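Local coordinates for protein cellulosomal scaffoldin (Bacteroides cellulosolvens, PDB 1TYJ) that probably binds type-II dockerin modules as a cohesin of the scaffoldin, so helping to assemble the multienzyme cellulosome complex, at residues Gln34-Tyr39 and Asn133-Asn138; Phe71-Met76 and Phe88-Met93. All blocks are in the same frame, centred on the assembly; numbering follows the deposited sequence. Where two conformers were deposited one is given.

Contact 1. Residues Gln34-Tyr39 and Asn133-Asn138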
# COMPACT_ATOMS: atom_id res chain seq x y z
N GLN A 34 5.01 6.45 -1.28
CA GLN A 34 5.48 5.80 -0.05
C GLN A 34 4.29 5.74 0.89
O GLN A 34 3.56 6.75 1.03
CB GLN A 34 6.63 6.59 0.59
CG GLN A 34 7.30 5.76 1.69
CD GLN A 34 8.50 6.43 2.30
OE1 GLN A 34 9.34 6.95 1.60
NE2 GLN A 34 8.58 6.39 3.62
N PHE A 35 4.11 4.60 1.54
CA PHE A 35 3.00 4.39 2.49
C PHE A 35 3.50 3.98 3.87
O PHE A 35 4.49 3.24 3.95
CB PHE A 35 2.06 3.27 2.02
CG PHE A 35 1.35 3.56 0.73
CD1 PHE A 35 1.09 2.51 -0.16
CD2 PHE A 35 0.93 4.87 0.38
CE1 PHE A 35 0.39 2.73 -1.33
CE2 PHE A 35 0.26 5.10 -0.81
CZ PHE A 35 -0.02 4.04 -1.66
N ASN A 36 2.81 4.46 4.91
CA ASN A 36 2.98 3.94 6.26
C ASN A 36 1.60 3.40 6.66
O ASN A 36 0.62 4.16 6.69
CB ASN A 36 3.40 5.07 7.22
CG ASN A 36 3.87 4.52 8.55
OD1 ASN A 36 3.14 4.56 9.56
ND2 ASN A 36 5.04 3.92 8.53
N ILE A 37 1.53 2.10 6.92
CA ILE A 37 0.24 1.39 7.16
C ILE A 37 0.27 0.65 8.47
O ILE A 37 1.23 -0.05 8.79
CB ILE A 37 -0.07 0.40 6.00
CG1 ILE A 37 -0.19 1.17 4.68
CG2 ILE A 37 -1.30 -0.48 6.32
CD1 ILE A 37 -0.41 0.26 3.43
N LYS A 38 -0.78 0.81 9.27
CA LYS A 38 -0.83 0.15 10.57
C LYS A 38 -1.85 -0.98 10.49
O LYS A 38 -2.87 -0.86 9.82
CB LYS A 38 -1.21 1.19 11.64
CG LYS A 38 -1.46 0.67 13.02
CD LYS A 38 -0.25 0.92 13.88
CE LYS A 38 -0.25 0.04 15.11
NZ LYS A 38 -0.36 -1.41 14.81
N TYR A 39 -1.55 -2.10 11.14
CA TYR A 39 -2.52 -3.18 11.22
C TYR A 39 -2.48 -3.74 12.63
O TYR A 39 -1.56 -3.44 13.41
CB TYR A 39 -2.21 -4.28 10.15
CG TYR A 39 -0.87 -4.97 10.40
CD1 TYR A 39 -0.82 -6.18 11.10
CD2 TYR A 39 0.35 -4.40 9.93
CE1 TYR A 39 0.40 -6.81 11.39
CE2 TYR A 39 1.55 -4.99 10.23
CZ TYR A 39 1.58 -6.21 10.93
OH TYR A 39 2.77 -6.81 11.21
N ASN A 133 0.27 8.52 9.55
CA ASN A 133 1.60 9.11 9.59
C ASN A 133 2.43 8.33 10.58
O ASN A 133 1.92 7.83 11.60
CB ASN A 133 1.50 10.58 10.03
CG ASN A 133 0.77 11.48 8.99
OD1 ASN A 133 0.16 12.49 9.34
ND2 ASN A 133 0.85 11.12 7.73
N GLY A 134 3.72 8.21 10.31
CA GLY A 134 4.61 7.61 11.31
C GLY A 134 6.01 7.95 10.91
O GLY A 134 6.33 9.13 10.72
N SER A 135 6.84 6.92 10.80
CA SER A 135 7.97 6.96 9.89
C SER A 135 8.83 8.21 10.09
O SER A 135 9.06 8.66 11.22
CB SER A 135 7.42 6.93 8.46
OG SER A 135 6.32 7.85 8.32
N SER A 136 9.32 8.75 8.99
CA SER A 136 10.01 10.02 8.98
C SER A 136 9.49 10.71 7.71
O SER A 136 10.22 11.45 7.04
CB SER A 136 11.53 9.80 8.92
OG SER A 136 11.96 8.72 9.75
N MET A 137 8.23 10.42 7.38
CA MET A 137 7.62 10.92 6.15
C MET A 137 7.14 12.36 6.36
O MET A 137 6.01 12.58 6.83
CB MET A 137 6.45 10.01 5.71
CG MET A 137 6.79 8.52 5.47
SD MET A 137 5.52 7.52 4.62
CE MET A 137 4.05 8.33 5.22
N ASN A 138 7.97 13.34 6.03
CA ASN A 138 7.53 14.73 6.21
C ASN A 138 6.56 15.23 5.15
O ASN A 138 6.71 14.96 3.95
CB ASN A 138 8.70 15.71 6.40
CG ASN A 138 8.94 16.06 7.88
OD1 ASN A 138 9.47 15.24 8.65
ND2 ASN A 138 8.53 17.27 8.27
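Gln-34 lays its amide end over the thioether of Met-137, NE2 standing 3.3 Å from CG of Met-137. The Gln-34 chain reaches that far because CG lies anti to the backbone N (chi1 -168°) and the chain stays extended beyond it; the two side chains cross obliquely, and CG of Gln-34 also rests 3.9 Å from SD of Met-137. The same amide nitrogen has a second, weak partner in Asn-87 OD1 on strand 85-92. At Phe-35 the ring turns away from the loop, and the backbone takes over: its carbonyl C is 4.1 Å from SD of Met-137. Asn-36 turns back toward the loop. Its CB receives the methionine methyl, CE of Met-137, at 3.9 Å, a position reached by the bend of the Met-137 chain at its last torsion (chi3 -33°). Beyond CB, the Asn-36 amide faces Gly-134 and Ser-135 at van der Waals distance. No hydrogen bond joins the two segments; within the loop, Ser-135 OG accepts two weak ones, from the N of Gly-134 and the N of Met-137. This is plain packing of a connecting loop on a sheet of the beta-sandwich cohesin module: 133-138, between strands 126-131 and 144-148, folds over one face of strand 30-38, which pairs antiparallel with both and with strand 85-92, while Phe-35 and Ile-37 point to the opposite face.

Contact 2. Residues Phe71-Met76 and Phe88-Met93. With EDO (1,2-ethanediol), chain E.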
# COMPACT_ATOMS: atom_id res chain seq x y z
N PHE A 71 11.54 2.35 -16.36
CA PHE A 71 12.09 3.67 -16.06
C PHE A 71 12.87 3.64 -14.74
O PHE A 71 12.81 4.58 -13.94
CB PHE A 71 10.98 4.75 -16.05
CG PHE A 71 9.98 4.61 -17.19
CD1 PHE A 71 8.63 4.41 -16.92
CD2 PHE A 71 10.39 4.67 -18.50
CE1 PHE A 71 7.71 4.25 -17.97
CE2 PHE A 71 9.48 4.52 -19.57
CZ PHE A 71 8.15 4.29 -19.30
N ASN A 72 13.60 2.54 -14.53
CA ASN A 72 14.47 2.36 -13.37
C ASN A 72 13.69 2.52 -12.07
O ASN A 72 13.98 3.38 -11.26
CB ASN A 72 15.67 3.32 -13.44
CG ASN A 72 16.55 3.05 -14.65
OD1 ASN A 72 16.47 3.75 -15.66
ND2 ASN A 72 17.37 2.02 -14.56
N ALA A 73 12.66 1.69 -11.90
CA ALA A 73 11.88 1.71 -10.64
C ALA A 73 12.74 1.21 -9.50
O ALA A 73 13.67 0.36 -9.70
CB ALA A 73 10.62 0.87 -10.76
N THR A 74 12.51 1.78 -8.32
CA THR A 74 13.24 1.33 -7.14
C THR A 74 12.22 1.13 -6.01
O THR A 74 11.30 1.90 -5.89
CB THR A 74 14.36 2.33 -6.79
OG1 THR A 74 15.19 1.75 -5.78
CG2 THR A 74 13.80 3.64 -6.26
N ASP A 75 12.43 0.09 -5.20
CA ASP A 75 11.54 -0.30 -4.11
C ASP A 75 12.22 0.02 -2.77
O ASP A 75 13.45 0.04 -2.67
CB ASP A 75 11.34 -1.84 -4.08
CG ASP A 75 10.48 -2.36 -5.20
OD1 ASP A 75 9.80 -1.57 -5.88
OD2 ASP A 75 10.50 -3.59 -5.38
N MET A 76 11.41 0.25 -1.74
CA MET A 76 11.86 0.42 -0.35
C MET A 76 10.87 -0.35 0.50
O MET A 76 9.68 -0.26 0.26
CB MET A 76 11.88 1.93 0.04
CG MET A 76 10.74 2.39 0.96
SD MET A 76 10.94 1.90 2.73
CE MET A 76 9.94 3.22 3.39
N PHE A 88 6.64 1.16 3.13
CA PHE A 88 7.25 0.74 1.88
C PHE A 88 6.90 1.71 0.79
O PHE A 88 5.99 2.55 0.93
CB PHE A 88 6.76 -0.69 1.50
CG PHE A 88 5.24 -0.80 1.36
CD1 PHE A 88 4.63 -0.70 0.08
CD2 PHE A 88 4.43 -1.00 2.49
CE1 PHE A 88 3.24 -0.81 -0.06
CE2 PHE A 88 3.04 -1.08 2.37
CZ PHE A 88 2.44 -0.99 1.09
N GLY A 89 7.58 1.60 -0.33
CA GLY A 89 7.30 2.53 -1.42
C GLY A 89 7.95 2.02 -2.69
O GLY A 89 8.80 1.10 -2.66
N ARG A 90 7.57 2.65 -3.80
CA ARG A 90 8.16 2.34 -5.09
C ARG A 90 8.08 3.58 -5.96
O ARG A 90 7.09 4.32 -5.91
CB ARG A 90 7.42 1.17 -5.76
CG ARG A 90 7.99 0.79 -7.16
CD ARG A 90 7.36 -0.54 -7.61
NE ARG A 90 7.67 -0.85 -9.00
CZ ARG A 90 8.68 -1.64 -9.38
NH1 ARG A 90 9.50 -2.19 -8.47
NH2 ARG A 90 8.86 -1.91 -10.68
N LEU A 91 9.15 3.84 -6.69
CA LEU A 91 9.17 5.04 -7.55
C LEU A 91 10.01 4.84 -8.79
O LEU A 91 10.93 4.02 -8.80
CB LEU A 91 9.64 6.25 -6.77
CG LEU A 91 11.03 6.16 -6.19
CD1 LEU A 91 12.12 6.64 -7.13
CD2 LEU A 91 11.05 6.99 -4.90
N TYR A 92 9.68 5.59 -9.83
CA TYR A 92 10.50 5.58 -11.01
C TYR A 92 11.65 6.55 -10.79
O TYR A 92 11.41 7.73 -10.49
CB TYR A 92 9.69 6.07 -12.18
CG TYR A 92 8.67 5.14 -12.78
CD1 TYR A 92 7.44 5.63 -13.17
CD2 TYR A 92 8.96 3.78 -12.96
CE1 TYR A 92 6.49 4.78 -13.82
CE2 TYR A 92 8.01 2.90 -13.60
CZ TYR A 92 6.78 3.44 -13.99
OH TYR A 92 5.82 2.69 -14.61
N MET A 93 12.88 6.08 -10.96
CA MET A 93 14.04 7.01 -10.80
C MET A 93 14.33 7.76 -12.11
O MET A 93 14.75 8.92 -12.09
CB MET A 93 15.28 6.28 -10.32
CG MET A 93 15.14 5.65 -8.95
SD MET A 93 16.72 4.97 -8.33
CE MET A 93 16.86 3.56 -9.41
C1 EDO E . 13.90 -1.23 -15.32
O1 EDO E . 14.07 0.01 -15.99
C2 EDO E . 13.61 -0.96 -13.87
O2 EDO E . 12.23 -0.59 -13.63
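Phe-71 drives its ring edge into the face of Tyr-92 just where the hairpin opens into loop: a T-shaped pair with planes at 81° and CD1 of Phe-71 lying 3.5 Å above the tyrosine plane, over its centre. CB of Phe-71 adds a CH-pi contact to the same ring. Tyr-92 OH is anchored beyond the pair by Glu-105 and the backbone N of Gly-69. Strands 73-76 and 88-92 run antiparallel, with Thr-74/Leu-91 and Met-76/Gly-89 as hydrogen-bonded pairs and Ala-73/Tyr-92 and Asp-75/Arg-90 as non-hydrogen-bonded ones; Met-93 N extends the pairing by giving a 2.9 Å bond to Asn-72 O. On the face with Ala-73 and Tyr-92, Arg-90 has CG anti to the backbone N (chi1 179°) and an extended chain from there to NE. Its NH1 meets OD1 of Asp-75 at 2.7 Å, a salt bridge on the syn side of the carboxylate but tilted 31° out of its plane. Ala-73 CB sits over one guanidinium face, 3.3 Å from NH2 of Arg-90. On the reverse face, CG2 of Thr-74 meets CD1 of Leu-91 at 3.5 Å. A 1,2-ethanediol, probably from the crystallisation liquor, accepts the N-H groups of Asn-72 and Ala-73. Arg-90 NE also bonds Leu-67 O, and Tyr-63 of strand 62-63 gives the guanidinium a cation-pi contact while its OH bonds Asp-75 OD2. A leucine in place of Arg-90 would probably leave Asp-75 OD1 without its charged mate and Leu-67 O without its N-H. This ion pair, buried on its arginine side and partly exposed at Asp-75, shares Tyr-63, which probably limits rotation of both charged groups.

The centres of contacts 1 and 2 lie about 17 Å apart within one cohesin domain, and both reach the same mixed sheet of the beta sandwich, contact 1 through strand 30-38 and contact 2 through strands 73-77 and 85-92. Along the chain, 34-39 comes first, then 71-76 and 88-93, on the two strands of the hairpin, and finally the loop 133-138, so the local contact falls wholly between the two ends of the long-range one. The two meet directly: Phe-35 N probably hydrogen-bonds to Phe-88 O at 2.8 Å, and Ile-37 CD1 packs on Phe-88 CE2 at 3.8 Å. Strand 30-38 thus pairs with the hairpin along one edge and carries the loop on one face, gathering sequence-distant residues onto one sheet of the cohesin.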